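Local coordinates for protein acyl-CoA dehydrogenase (Geobacillus kaustophilus, PDB 2PG0) that probably catalyses the FAD-dependent introduction of an alpha-beta double bond into thioester-bound acyl chains, as acyl-CoA dehydrogenases do, at residues E12-F17 with D70-V75; N95-P100 with T125-T130; G149-V154 with K224-N229; M324-I329 with G370-M375. All blocks are in the same frame, centred on the assembly; numbering follows the deposited sequence.

Interaction 1 of 4, residues E12-F17 with D70-V75; sequences EEHHMF and DFAYSV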
# COMPACT_ATOMS: atom_id res chain seq x y z
N GLU A 12 12.35 -11.45 36.35
CA GLU A 12 13.48 -12.37 36.28
C GLU A 12 13.06 -13.85 36.20
O GLU A 12 13.63 -14.60 35.42
CB GLU A 12 14.47 -12.13 37.44
CG GLU A 12 15.86 -12.74 37.22
CD GLU A 12 16.53 -12.32 35.91
OE1 GLU A 12 16.35 -11.16 35.47
OE2 GLU A 12 17.25 -13.15 35.31
N GLU A 13 12.05 -14.24 36.99
CA GLU A 13 11.54 -15.62 36.97
C GLU A 13 11.07 -16.09 35.58
O GLU A 13 11.26 -17.25 35.20
CB GLU A 13 10.45 -15.83 38.02
CG GLU A 13 9.08 -15.27 37.65
CD GLU A 13 8.10 -15.26 38.79
OE1 GLU A 13 7.18 -16.11 38.80
OE2 GLU A 13 8.25 -14.40 39.69
N HIS A 14 10.47 -15.16 34.82
CA HIS A 14 10.02 -15.45 33.46
C HIS A 14 11.20 -15.57 32.51
O HIS A 14 11.18 -16.37 31.57
CB HIS A 14 9.03 -14.38 32.97
CG HIS A 14 7.80 -14.26 33.81
ND1 HIS A 14 7.55 -13.18 34.63
CD2 HIS A 14 6.74 -15.10 33.96
CE1 HIS A 14 6.40 -13.35 35.25
NE2 HIS A 14 5.88 -14.51 34.86
N HIS A 15 12.24 -14.77 32.77
CA HIS A 15 13.46 -14.81 31.97
C HIS A 15 14.23 -16.11 32.16
O HIS A 15 14.72 -16.68 31.18
CB HIS A 15 14.35 -13.59 32.25
CG HIS A 15 13.73 -12.30 31.81
ND1 HIS A 15 13.60 -11.21 32.65
CD2 HIS A 15 13.17 -11.94 30.63
CE1 HIS A 15 13.01 -10.23 31.99
NE2 HIS A 15 12.74 -10.64 30.77
N MET A 16 14.33 -16.59 33.40
CA MET A 16 14.96 -17.89 33.65
C MET A 16 14.09 -19.03 33.10
O MET A 16 14.62 -20.01 32.57
CB MET A 16 15.38 -18.13 35.11
CG MET A 16 14.65 -17.38 36.21
SD MET A 16 15.52 -17.40 37.82
CE MET A 16 16.76 -16.13 37.60
N PHE A 17 12.77 -18.89 33.22
CA PHE A 17 11.84 -19.86 32.64
C PHE A 17 11.99 -19.97 31.12
O PHE A 17 12.00 -21.09 30.58
CB PHE A 17 10.39 -19.54 33.01
CG PHE A 17 9.38 -20.43 32.32
CD1 PHE A 17 9.11 -21.70 32.82
CD2 PHE A 17 8.73 -20.01 31.16
CE1 PHE A 17 8.19 -22.53 32.18
CE2 PHE A 17 7.81 -20.84 30.52
CZ PHE A 17 7.54 -22.09 31.03
N ASP A 70 1.09 -17.30 36.33
CA ASP A 70 0.39 -16.19 35.69
C ASP A 70 0.49 -16.28 34.16
O ASP A 70 1.21 -17.12 33.62
CB ASP A 70 0.85 -14.83 36.25
CG ASP A 70 2.22 -14.39 35.75
OD1 ASP A 70 2.80 -15.01 34.83
OD2 ASP A 70 2.73 -13.38 36.28
N PHE A 71 -0.25 -15.40 33.48
CA PHE A 71 -0.34 -15.42 32.02
C PHE A 71 0.99 -15.15 31.30
O PHE A 71 1.16 -15.56 30.14
CB PHE A 71 -1.42 -14.42 31.56
CG PHE A 71 -1.68 -14.45 30.08
CD1 PHE A 71 -2.36 -15.52 29.49
CD2 PHE A 71 -1.26 -13.39 29.27
CE1 PHE A 71 -2.60 -15.54 28.11
CE2 PHE A 71 -1.50 -13.41 27.89
CZ PHE A 71 -2.16 -14.49 27.31
N ALA A 72 1.92 -14.48 31.96
CA ALA A 72 3.23 -14.22 31.36
C ALA A 72 3.97 -15.52 31.02
O ALA A 72 4.70 -15.58 30.02
CB ALA A 72 4.08 -13.32 32.24
N TYR A 73 3.78 -16.56 31.85
CA TYR A 73 4.33 -17.88 31.54
C TYR A 73 3.76 -18.42 30.23
O TYR A 73 4.50 -19.01 29.44
CB TYR A 73 4.10 -18.88 32.67
CG TYR A 73 5.04 -18.66 33.83
CD1 TYR A 73 6.29 -19.28 33.85
CD2 TYR A 73 4.69 -17.82 34.89
CE1 TYR A 73 7.17 -19.07 34.92
CE2 TYR A 73 5.56 -17.61 35.96
CZ TYR A 73 6.80 -18.24 35.96
OH TYR A 73 7.67 -18.04 37.01
N SER A 74 2.47 -18.21 30.00
CA SER A 74 1.85 -18.65 28.73
C SER A 74 2.38 -17.88 27.53
O SER A 74 2.58 -18.45 26.46
CB SER A 74 0.33 -18.55 28.80
OG SER A 74 -0.21 -19.65 29.51
N VAL A 75 2.61 -16.57 27.71
CA VAL A 75 3.22 -15.75 26.67
C VAL A 75 4.58 -16.33 26.27
O VAL A 75 4.86 -16.53 25.09
CB VAL A 75 3.36 -14.27 27.10
CG1 VAL A 75 4.11 -13.46 26.02
CG2 VAL A 75 1.99 -13.67 27.37
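Tyr73 is gripped by three residues of 12-17. It turns the edge carrying CD1 and CE1 toward the centre of the Phe17 face, with Tyr73 CD1 3.6 Å from Phe17 CG; the planes are 75° apart, an edge-to-face pair. Phe17 CG stands anti to the backbone N (chi1 174°), which turns the ring face to Tyr73. On one face of Tyr73, His14 CD2 sits near the rim, but the two rings meet obliquely. Ala72 CB packs over one face of the His14 imidazole as a CH-pi contact, 3.7 Å from the ring centroid.

These contacts join helix 12-28 to helix 71-84, both in the N-terminal helical domain of the acyl-CoA dehydrogenase fold; the short segments run 10.2 Å apart and cross at -32°.

Tyr73 OH donates to the anti lone pair of Glu13 OE1 at 2.7 Å, the oxygen lying near the plane of the tyrosine ring. His14 NE2 donates to Asp70 OD1 at 3.1 Å on its syn side; the two planes are nearly parallel, yet the bond tilts out of both. At the N-cap, Asp70 OD1 also takes a weak bond from Ala72 N, while Arg11 N bonds His14 ND1, fixing the imidazole.

Interaction 2 of 4, residues N95-P100 with T125-T130; sequences NDIVTP and TAIAMT. With FAD (flavin-adenine dinucleotide), chain C.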
# COMPACT_ATOMS: atom_id res chain seq x y z
N ASN A 95 -3.43 -25.13 26.12
CA ASN A 95 -3.08 -24.37 27.32
C ASN A 95 -3.97 -23.16 27.58
O ASN A 95 -4.47 -22.97 28.69
CB ASN A 95 -1.63 -23.87 27.22
CG ASN A 95 -0.60 -24.95 27.57
OD1 ASN A 95 -0.94 -26.11 27.83
ND2 ASN A 95 0.67 -24.57 27.57
N ASP A 96 -4.18 -22.35 26.54
CA ASP A 96 -4.66 -20.99 26.73
C ASP A 96 -5.99 -20.67 26.05
O ASP A 96 -6.56 -19.60 26.28
CB ASP A 96 -3.57 -20.00 26.30
CG ASP A 96 -2.28 -20.20 27.07
OD1 ASP A 96 -2.34 -20.21 28.33
OD2 ASP A 96 -1.22 -20.38 26.43
N ILE A 97 -6.48 -21.59 25.24
CA ILE A 97 -7.77 -21.40 24.58
C ILE A 97 -8.83 -22.35 25.12
O ILE A 97 -9.89 -21.90 25.56
CB ILE A 97 -7.63 -21.45 23.03
CG1 ILE A 97 -6.80 -20.25 22.56
CG2 ILE A 97 -9.03 -21.47 22.34
CD1 ILE A 97 -6.15 -20.42 21.20
N VAL A 98 -8.56 -23.66 25.12
CA VAL A 98 -9.60 -24.64 25.44
C VAL A 98 -9.73 -24.92 26.93
O VAL A 98 -10.80 -24.76 27.50
CB VAL A 98 -9.44 -25.98 24.67
CG1 VAL A 98 -10.65 -26.87 24.94
CG2 VAL A 98 -9.29 -25.74 23.18
N THR A 99 -8.64 -25.34 27.57
CA THR A 99 -8.72 -25.71 28.98
C THR A 99 -9.26 -24.60 29.91
O THR A 99 -9.95 -24.92 30.87
CB THR A 99 -7.40 -26.32 29.52
OG1 THR A 99 -6.34 -25.37 29.41
CG2 THR A 99 -7.03 -27.56 28.73
N PRO A 100 -8.95 -23.31 29.62
CA PRO A 100 -9.66 -22.27 30.38
C PRO A 100 -11.20 -22.36 30.40
O PRO A 100 -11.81 -21.91 31.37
CB PRO A 100 -9.21 -20.97 29.71
CG PRO A 100 -7.83 -21.29 29.24
CD PRO A 100 -7.96 -22.70 28.71
N THR A 125 -6.82 -31.36 24.39
CA THR A 125 -8.10 -30.70 24.14
C THR A 125 -8.19 -30.03 22.77
O THR A 125 -7.17 -29.70 22.15
CB THR A 125 -8.43 -29.66 25.24
OG1 THR A 125 -7.41 -28.65 25.27
CG2 THR A 125 -8.53 -30.32 26.62
N ALA A 126 -9.43 -29.82 22.34
CA ALA A 126 -9.73 -29.09 21.11
C ALA A 126 -11.05 -28.36 21.29
O ALA A 126 -11.83 -28.66 22.20
CB ALA A 126 -9.83 -30.05 19.94
N ILE A 127 -11.28 -27.37 20.44
CA ILE A 127 -12.55 -26.65 20.46
C ILE A 127 -13.16 -26.65 19.05
O ILE A 127 -12.45 -26.39 18.06
CB ILE A 127 -12.41 -25.23 21.07
CG1 ILE A 127 -13.79 -24.56 21.21
CG2 ILE A 127 -11.38 -24.37 20.30
CD1 ILE A 127 -13.85 -23.50 22.29
N ALA A 128 -14.45 -26.98 18.96
CA ALA A 128 -15.11 -27.16 17.68
C ALA A 128 -16.33 -26.26 17.54
O ALA A 128 -17.40 -26.54 18.11
CB ALA A 128 -15.48 -28.63 17.44
N MET A 129 -16.14 -25.17 16.80
CA MET A 129 -17.16 -24.16 16.55
C MET A 129 -17.55 -24.27 15.06
O MET A 129 -18.70 -24.54 14.72
CB MET A 129 -16.61 -22.74 16.81
CG MET A 129 -16.20 -22.37 18.26
SD MET A 129 -15.38 -20.74 18.38
CE MET A 129 -13.69 -21.25 18.67
N THR A 130 -16.54 -24.10 14.20
CA THR A 130 -16.71 -23.98 12.75
C THR A 130 -17.33 -25.21 12.08
O THR A 130 -16.98 -26.35 12.39
CB THR A 130 -15.35 -23.64 12.10
OG1 THR A 130 -14.78 -22.51 12.77
CG2 THR A 130 -15.50 -23.31 10.61
PA FAD C . -16.32 -17.68 5.81
O1A FAD C . -17.17 -18.47 4.86
O2A FAD C . -17.02 -17.34 7.11
O5B FAD C . -15.82 -16.33 5.08
C5B FAD C . -15.17 -16.40 3.82
C4B FAD C . -14.64 -15.00 3.48
O4B FAD C . -15.74 -14.10 3.45
C3B FAD C . -13.68 -14.50 4.55
O3B FAD C . -12.64 -13.74 3.98
C2B FAD C . -14.54 -13.58 5.39
O2B FAD C . -13.79 -12.60 6.08
C1B FAD C . -15.47 -13.01 4.32
N9A FAD C . -16.68 -12.45 4.94
C8A FAD C . -17.69 -13.14 5.58
N7A FAD C . -18.60 -12.25 6.03
C5A FAD C . -18.19 -11.01 5.68
C6A FAD C . -18.74 -9.75 5.89
N6A FAD C . -19.83 -9.61 6.65
N1A FAD C . -18.08 -8.64 5.42
C2A FAD C . -16.88 -8.76 4.74
N3A FAD C . -16.34 -10.01 4.52
C4A FAD C . -16.99 -11.12 5.00
N1 FAD C . -12.42 -23.43 13.85
C2 FAD C . -12.74 -23.94 15.10
O2 FAD C . -13.89 -23.80 15.53
N3 FAD C . -11.78 -24.60 15.85
C4 FAD C . -10.50 -24.77 15.35
O4 FAD C . -9.66 -25.37 16.02
C4X FAD C . -10.17 -24.25 14.10
N5 FAD C . -8.90 -24.40 13.59
C5X FAD C . -8.57 -23.92 12.33
C6 FAD C . -7.29 -24.11 11.84
C7 FAD C . -6.94 -23.62 10.58
C7M FAD C . -5.54 -23.85 10.10
C8 FAD C . -7.90 -22.94 9.81
C8M FAD C . -7.61 -22.38 8.45
C9 FAD C . -9.19 -22.75 10.30
C9A FAD C . -9.54 -23.24 11.57
N10 FAD C . -10.82 -23.05 12.09
C10 FAD C . -11.14 -23.58 13.34
C1' FAD C . -11.87 -22.26 11.34
C2' FAD C . -11.61 -20.75 11.20
O2' FAD C . -11.86 -20.02 12.38
C3' FAD C . -12.53 -20.25 10.08
O3' FAD C . -11.94 -20.66 8.87
C4' FAD C . -12.76 -18.73 10.07
O4' FAD C . -13.51 -18.30 11.19
C5' FAD C . -13.46 -18.27 8.79
O5' FAD C . -14.63 -19.03 8.56
P FAD C . -14.84 -19.70 7.12
O1P FAD C . -13.63 -20.51 6.74
O2P FAD C . -16.09 -20.54 7.12
O3P FAD C . -14.94 -18.47 6.07
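Val98 and Thr125 lie alongside each other, pointing opposite ways. The valine lays both methyls on the strand: with CG1 anti to its backbone N (chi1 -173°), Val98 CG1 comes 3.5 Å from Ala126 O, while Val98 CG2 lies nearer Ile127, 3.8 Å from its CB. Val98 CB approaches Thr125 OG1 to 3.4 Å. Thr99 comes in at about a right angle to Thr125, its CG2 methyl 3.6 Å from that same OG1. Both threonine hydroxyls find partners at His94, just before 95-100 in the helix: Thr125 OG1 at ND1, Thr99 OG1 at the carbonyl O. Ile97 adds a looser methyl contact to Ile127.

The segment 95-100 of helix 89-105 crosses strand 125-128 at 77°, and apart from the His94 bond to Thr125 the two meet here by packing. From Ile127 in the strand to Thr130 beyond it, the chain meets FAD. Ile127 O accepts from flavin N3 at 2.9 Å. Flavin O2 takes two backbone N-H groups, those of Met129 and Thr130, and the Thr130 side chain donates from OG1 to flavin N1. The junction of the N-terminal helical and middle beta domains thus leads straight into the site that binds the pyrimidine edge of the flavin, as in other acyl-CoA dehydrogenases.

Interaction 3 of 4, residues G149-V154 with K224-N229; sequences GDYYIV and KVPAYN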
# COMPACT_ATOMS: atom_id res chain seq x y z
N GLY A 149 -33.19 -38.71 27.60
CA GLY A 149 -32.87 -39.32 28.88
C GLY A 149 -31.69 -38.64 29.54
O GLY A 149 -31.70 -37.42 29.72
N ASP A 150 -30.66 -39.42 29.87
CA ASP A 150 -29.45 -38.90 30.52
C ASP A 150 -28.38 -38.50 29.50
O ASP A 150 -27.21 -38.33 29.87
CB ASP A 150 -28.87 -39.95 31.48
CG ASP A 150 -29.82 -40.33 32.60
OD1 ASP A 150 -30.52 -39.46 33.15
OD2 ASP A 150 -29.84 -41.53 32.96
N TYR A 151 -28.78 -38.35 28.24
CA TYR A 151 -27.84 -38.11 27.15
C TYR A 151 -28.26 -36.97 26.23
O TYR A 151 -29.44 -36.61 26.17
CB TYR A 151 -27.67 -39.37 26.30
CG TYR A 151 -27.04 -40.53 27.04
CD1 TYR A 151 -25.66 -40.70 27.03
CD2 TYR A 151 -27.82 -41.45 27.74
CE1 TYR A 151 -25.06 -41.76 27.70
CE2 TYR A 151 -27.24 -42.51 28.42
CZ TYR A 151 -25.86 -42.66 28.39
OH TYR A 151 -25.27 -43.70 29.05
N TYR A 152 -27.28 -36.41 25.53
CA TYR A 152 -27.52 -35.55 24.37
C TYR A 152 -27.22 -36.36 23.12
O TYR A 152 -26.16 -36.98 23.01
CB TYR A 152 -26.62 -34.32 24.39
CG TYR A 152 -27.02 -33.25 25.38
CD1 TYR A 152 -28.03 -32.34 25.08
CD2 TYR A 152 -26.38 -33.14 26.61
CE1 TYR A 152 -28.40 -31.36 25.98
CE2 TYR A 152 -26.74 -32.16 27.52
CZ TYR A 152 -27.75 -31.27 27.19
OH TYR A 152 -28.11 -30.29 28.08
N ILE A 153 -28.16 -36.36 22.17
CA ILE A 153 -27.93 -37.00 20.88
C ILE A 153 -27.42 -35.92 19.92
O ILE A 153 -28.14 -34.97 19.60
CB ILE A 153 -29.21 -37.68 20.33
CG1 ILE A 153 -29.86 -38.63 21.36
CG2 ILE A 153 -28.91 -38.40 19.01
CD1 ILE A 153 -28.92 -39.63 22.03
N VAL A 154 -26.16 -36.07 19.50
CA VAL A 154 -25.48 -35.03 18.72
C VAL A 154 -25.37 -35.39 17.24
O VAL A 154 -24.91 -36.48 16.87
CB VAL A 154 -24.09 -34.67 19.31
CG1 VAL A 154 -23.46 -33.49 18.55
CG2 VAL A 154 -24.19 -34.34 20.78
N LYS A 224 -23.84 -40.14 21.15
CA LYS A 224 -24.46 -40.31 22.46
C LYS A 224 -23.55 -39.73 23.54
O LYS A 224 -22.60 -40.38 23.99
CB LYS A 224 -24.75 -41.80 22.72
CG LYS A 224 -25.88 -42.05 23.72
CD LYS A 224 -26.02 -43.54 24.05
CE LYS A 224 -27.18 -43.80 25.02
NZ LYS A 224 -28.50 -43.38 24.45
N VAL A 225 -23.84 -38.50 23.95
CA VAL A 225 -23.00 -37.77 24.90
C VAL A 225 -23.72 -37.62 26.24
O VAL A 225 -24.84 -37.10 26.28
CB VAL A 225 -22.61 -36.37 24.35
CG1 VAL A 225 -21.66 -35.65 25.31
CG2 VAL A 225 -21.98 -36.48 22.97
N PRO A 226 -23.09 -38.08 27.35
CA PRO A 226 -23.70 -37.92 28.67
C PRO A 226 -24.09 -36.48 28.95
O PRO A 226 -23.33 -35.56 28.63
CB PRO A 226 -22.58 -38.35 29.63
CG PRO A 226 -21.74 -39.27 28.84
CD PRO A 226 -21.78 -38.76 27.42
N ALA A 227 -25.27 -36.28 29.54
CA ALA A 227 -25.75 -34.96 29.92
C ALA A 227 -24.82 -34.27 30.92
O ALA A 227 -24.77 -33.04 30.99
CB ALA A 227 -27.16 -35.05 30.48
N TYR A 228 -24.10 -35.08 31.69
CA TYR A 228 -23.05 -34.63 32.61
C TYR A 228 -22.00 -33.75 31.91
O TYR A 228 -21.38 -32.90 32.55
CB TYR A 228 -22.35 -35.86 33.23
CG TYR A 228 -21.11 -35.54 34.05
CD1 TYR A 228 -21.19 -35.40 35.44
CD2 TYR A 228 -19.85 -35.40 33.44
CE1 TYR A 228 -20.05 -35.11 36.20
CE2 TYR A 228 -18.72 -35.11 34.19
CZ TYR A 228 -18.83 -34.97 35.57
OH TYR A 228 -17.71 -34.69 36.33
N ASN A 229 -21.82 -33.97 30.61
CA ASN A 229 -20.77 -33.29 29.83
C ASN A 229 -21.12 -31.88 29.35
O ASN A 229 -20.31 -31.24 28.68
CB ASN A 229 -20.35 -34.15 28.64
CG ASN A 229 -19.46 -35.32 29.03
OD1 ASN A 229 -19.28 -35.60 30.21
ND2 ASN A 229 -18.90 -35.99 28.04
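Val154 and Val225 meet methyl to methyl, CG2 to CG2 at 3.8 Å, on the buried face of the sheet, where Leu190 of strand 187-193 packs against both. Tyr152 lies on the same face and carries the apolar patch onward: its CE2 comes 3.8 Å from Ala227 CA, a contact oblique to the ring. Tyr152 OH continues past Ala227 to hydrogen-bond Glu234 OE2.

The backbones between these side chains form an antiparallel ladder in the middle beta domain, pairing strand 151-161 with the end of strand 223-226. Tyr152 and Val225 make the hydrogen-bonded pair: Tyr152 N donates to Val225 O at 171°, and Val225 N answers to Tyr152 O at 2.9 Å. On either side of it, Tyr151 with Pro226 and Ile153 with Lys224 are non-hydrogen-bonded pairs.

Lys224 points to the other face with Ile153, and its chain leans over the ring of Tyr151. Extended through its third torsion, the chain lays CE over the ring centre, 3.6 Å from the centroid, and the bend at chi4 (61°) keeps NZ above the same face at 4.2 Å as a cation-pi contact. Replacing Tyr151 with a serine would probably strip the lysine chain of the flat surface beneath it and set its ammonium end free to swing. Pro226 CG touches Tyr151 CE1 more loosely.

Where the strand of 224-226 gives way to a short 3-10 turn, Ala227 N donates to Asp150 O at 2.8 Å, tilted 33° from the carbonyl plane.

Interaction 4 of 4, residues M324-I329 with G370-M375; sequences MAKWWI and GTNEMM. With FAD (flavin-adenine dinucleotide), chain C.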
# COMPACT_ATOMS: atom_id res chain seq x y z
N MET A 324 -7.81 -5.15 17.11
CA MET A 324 -6.77 -4.35 16.45
C MET A 324 -5.46 -5.12 16.33
O MET A 324 -4.89 -5.25 15.23
CB MET A 324 -6.53 -3.05 17.24
CG MET A 324 -7.62 -1.99 17.08
SD MET A 324 -7.33 -0.50 18.07
CE MET A 324 -8.65 0.54 17.42
N ALA A 325 -4.98 -5.63 17.46
CA ALA A 325 -3.74 -6.39 17.50
C ALA A 325 -3.79 -7.59 16.55
O ALA A 325 -2.89 -7.78 15.73
CB ALA A 325 -3.45 -6.84 18.95
N LYS A 326 -4.88 -8.36 16.61
CA LYS A 326 -5.03 -9.56 15.79
C LYS A 326 -4.96 -9.27 14.29
O LYS A 326 -4.17 -9.89 13.59
CB LYS A 326 -6.33 -10.29 16.14
CG LYS A 326 -6.39 -11.75 15.67
CD LYS A 326 -6.82 -11.82 14.20
CE LYS A 326 -7.01 -13.24 13.74
NZ LYS A 326 -7.31 -13.33 12.29
N TRP A 327 -5.78 -8.35 13.78
CA TRP A 327 -5.79 -8.12 12.34
C TRP A 327 -4.52 -7.44 11.85
O TRP A 327 -3.93 -7.85 10.86
CB TRP A 327 -7.08 -7.42 11.85
CG TRP A 327 -7.06 -5.91 11.84
CD1 TRP A 327 -7.62 -5.09 12.77
CD2 TRP A 327 -6.47 -5.06 10.85
NE1 TRP A 327 -7.40 -3.77 12.43
CE2 TRP A 327 -6.70 -3.72 11.25
CE3 TRP A 327 -5.76 -5.29 9.66
CZ2 TRP A 327 -6.25 -2.63 10.51
CZ3 TRP A 327 -5.31 -4.20 8.92
CH2 TRP A 327 -5.56 -2.88 9.35
N TRP A 328 -4.08 -6.40 12.56
CA TRP A 328 -2.95 -5.61 12.08
C TRP A 328 -1.63 -6.39 12.12
O TRP A 328 -0.87 -6.33 11.16
CB TRP A 328 -2.82 -4.29 12.84
CG TRP A 328 -1.86 -3.36 12.16
CD1 TRP A 328 -2.16 -2.44 11.19
CD2 TRP A 328 -0.45 -3.29 12.37
NE1 TRP A 328 -1.02 -1.78 10.80
CE2 TRP A 328 0.05 -2.28 11.50
CE3 TRP A 328 0.45 -3.95 13.22
CZ2 TRP A 328 1.40 -1.93 11.46
CZ3 TRP A 328 1.79 -3.61 13.18
CH2 TRP A 328 2.26 -2.61 12.31
N ILE A 329 -1.40 -7.13 13.20
CA ILE A 329 -0.17 -7.91 13.34
C ILE A 329 -0.12 -9.08 12.35
O ILE A 329 0.93 -9.37 11.77
CB ILE A 329 0.10 -8.36 14.80
CG1 ILE A 329 0.37 -7.15 15.69
CG2 ILE A 329 1.32 -9.29 14.87
CD1 ILE A 329 0.38 -7.44 17.21
N GLY A 370 -11.21 -15.89 13.97
CA GLY A 370 -12.01 -14.80 13.42
C GLY A 370 -11.22 -14.15 12.31
O GLY A 370 -10.07 -13.75 12.51
N THR A 371 -11.81 -14.05 11.12
CA THR A 371 -11.12 -13.42 9.99
C THR A 371 -10.82 -11.95 10.30
O THR A 371 -11.46 -11.34 11.16
CB THR A 371 -11.95 -13.44 8.70
OG1 THR A 371 -13.13 -12.65 8.89
CG2 THR A 371 -12.32 -14.86 8.31
N ASN A 372 -9.85 -11.39 9.59
CA ASN A 372 -9.49 -9.99 9.79
C ASN A 372 -10.65 -9.05 9.41
O ASN A 372 -10.78 -7.95 9.96
CB ASN A 372 -8.17 -9.66 9.07
CG ASN A 372 -6.97 -10.27 9.79
OD1 ASN A 372 -7.11 -10.88 10.85
ND2 ASN A 372 -5.78 -10.07 9.23
N GLU A 373 -11.52 -9.52 8.51
CA GLU A 373 -12.75 -8.79 8.17
C GLU A 373 -13.68 -8.75 9.38
O GLU A 373 -14.31 -7.72 9.65
CB GLU A 373 -13.47 -9.43 6.98
CG GLU A 373 -12.73 -9.31 5.64
CD GLU A 373 -11.52 -10.23 5.50
OE1 GLU A 373 -11.46 -11.32 6.13
OE2 GLU A 373 -10.60 -9.85 4.74
N MET A 374 -13.75 -9.86 10.12
CA MET A 374 -14.53 -9.86 11.36
C MET A 374 -13.91 -8.95 12.43
O MET A 374 -14.63 -8.31 13.19
CB MET A 374 -14.75 -11.29 11.90
CG MET A 374 -15.65 -12.16 11.02
SD MET A 374 -17.34 -11.53 10.79
CE MET A 374 -17.19 -10.61 9.26
N MET A 375 -12.58 -8.88 12.49
CA MET A 375 -11.89 -7.98 13.43
C MET A 375 -12.26 -6.52 13.13
O MET A 375 -12.55 -5.75 14.05
CB MET A 375 -10.37 -8.16 13.41
CG MET A 375 -9.84 -9.55 13.83
SD MET A 375 -10.41 -10.17 15.44
CE MET A 375 -11.73 -11.25 14.88
PA FAD C . -16.32 -17.68 5.81
O1A FAD C . -17.17 -18.47 4.86
O2A FAD C . -17.02 -17.34 7.11
O5B FAD C . -15.82 -16.33 5.08
C5B FAD C . -15.17 -16.40 3.82
C4B FAD C . -14.64 -15.00 3.48
O4B FAD C . -15.74 -14.10 3.45
C3B FAD C . -13.68 -14.50 4.55
O3B FAD C . -12.64 -13.74 3.98
C2B FAD C . -14.54 -13.58 5.39
O2B FAD C . -13.79 -12.60 6.08
C1B FAD C . -15.47 -13.01 4.32
N9A FAD C . -16.68 -12.45 4.94
C8A FAD C . -17.69 -13.14 5.58
N7A FAD C . -18.60 -12.25 6.03
C5A FAD C . -18.19 -11.01 5.68
C6A FAD C . -18.74 -9.75 5.89
N6A FAD C . -19.83 -9.61 6.65
N1A FAD C . -18.08 -8.64 5.42
C2A FAD C . -16.88 -8.76 4.74
N3A FAD C . -16.34 -10.01 4.52
C4A FAD C . -16.99 -11.12 5.00
N1 FAD C . -12.42 -23.43 13.85
C2 FAD C . -12.74 -23.94 15.10
O2 FAD C . -13.89 -23.80 15.53
N3 FAD C . -11.78 -24.60 15.85
C4 FAD C . -10.50 -24.77 15.35
O4 FAD C . -9.66 -25.37 16.02
C4X FAD C . -10.17 -24.25 14.10
N5 FAD C . -8.90 -24.40 13.59
C5X FAD C . -8.57 -23.92 12.33
C6 FAD C . -7.29 -24.11 11.84
C7 FAD C . -6.94 -23.62 10.58
C7M FAD C . -5.54 -23.85 10.10
C8 FAD C . -7.90 -22.94 9.81
C8M FAD C . -7.61 -22.38 8.45
C9 FAD C . -9.19 -22.75 10.30
C9A FAD C . -9.54 -23.24 11.57
N10 FAD C . -10.82 -23.05 12.09
C10 FAD C . -11.14 -23.58 13.34
C1' FAD C . -11.87 -22.26 11.34
C2' FAD C . -11.61 -20.75 11.20
O2' FAD C . -11.86 -20.02 12.38
C3' FAD C . -12.53 -20.25 10.08
O3' FAD C . -11.94 -20.66 8.87
C4' FAD C . -12.76 -18.73 10.07
O4' FAD C . -13.51 -18.30 11.19
C5' FAD C . -13.46 -18.27 8.79
O5' FAD C . -14.63 -19.03 8.56
P FAD C . -14.84 -19.70 7.12
O1P FAD C . -13.63 -20.51 6.74
O2P FAD C . -16.09 -20.54 7.12
O3P FAD C . -14.94 -18.47 6.07
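Trp327 and Asn372 meet through the tryptophan's CB rather than its ring: the amide carbon Asn372 CG lies 3.5 Å from Trp327 CB. With chi1 at 89°, the indole leads away from 370-375; Trp328 CB covers one of its faces, Met375 CB approaches obliquely, and Lys376 makes a cation-pi contact. At the ring edge, NE1 hydrogen-bonds Thr296 OG1 of the third subunit. The amide of Asn372 is held at both ends, ND2 by Thr330 OG1 and Glu331 OE2, and OD1 by Lys326.

Lys326 bends at its second torsion (chi2 -83°) and runs past Met375, Lys326 CD 3.8 Å from Met375 CG. Its buried NZ donates to Asn372 OD1 and to Gly370 O, each at 2.8 Å, and to Ser365 O. It meets Gly370 O nearly in line with the C=O bond but is tilted 29° from the Asn372 carbonyl plane. Putting a methionine in place of Lys326 would probably leave these inward-facing oxygens short of a donor and let the turn before helix 372-382 shift.

That turn serves FAD. Thr371 caps the helix, its OG1 accepting from Met374 N at 3.1 Å and donating to the ribose hydroxyl O2B at 2.9 Å; O2B in turn donates to Glu373 OE1 at 2.7 Å. Glu373 OE2 also forms a salt bridge to Arg290 of the second subunit.

In the C-terminal helical domain, the contact sets the start of helix 372-382 against the first half of helix 319-343, with Val252 of helix 237-273 touching Lys326 and Phe304 of helix 285-313 packing on Met324 and Ala325.

In the fold
The four contacts follow one another along the chain, each closing before the next opens, and sample all three domains of the acyl-CoA dehydrogenase fold. Interactions 1 and 2, with centres about 22 Å apart, are joined by the successive helices 71-84 and 89-105, where Ser74 OG and Asp96 OD1 lie 2.5 Å apart, probably hydrogen-bonded. Interaction 2 leads from this helical domain into the beta domain; interaction 3 lies at that domain's far side, about 20 Å on between centres. Interaction 4 belongs to the C-terminal helices, about 36 Å from interaction 3 between centres. Interactions 2 and 4, centres about 19 Å apart, hold the flavin and the adenosine half of one FAD, so the cofactor bridges the domains.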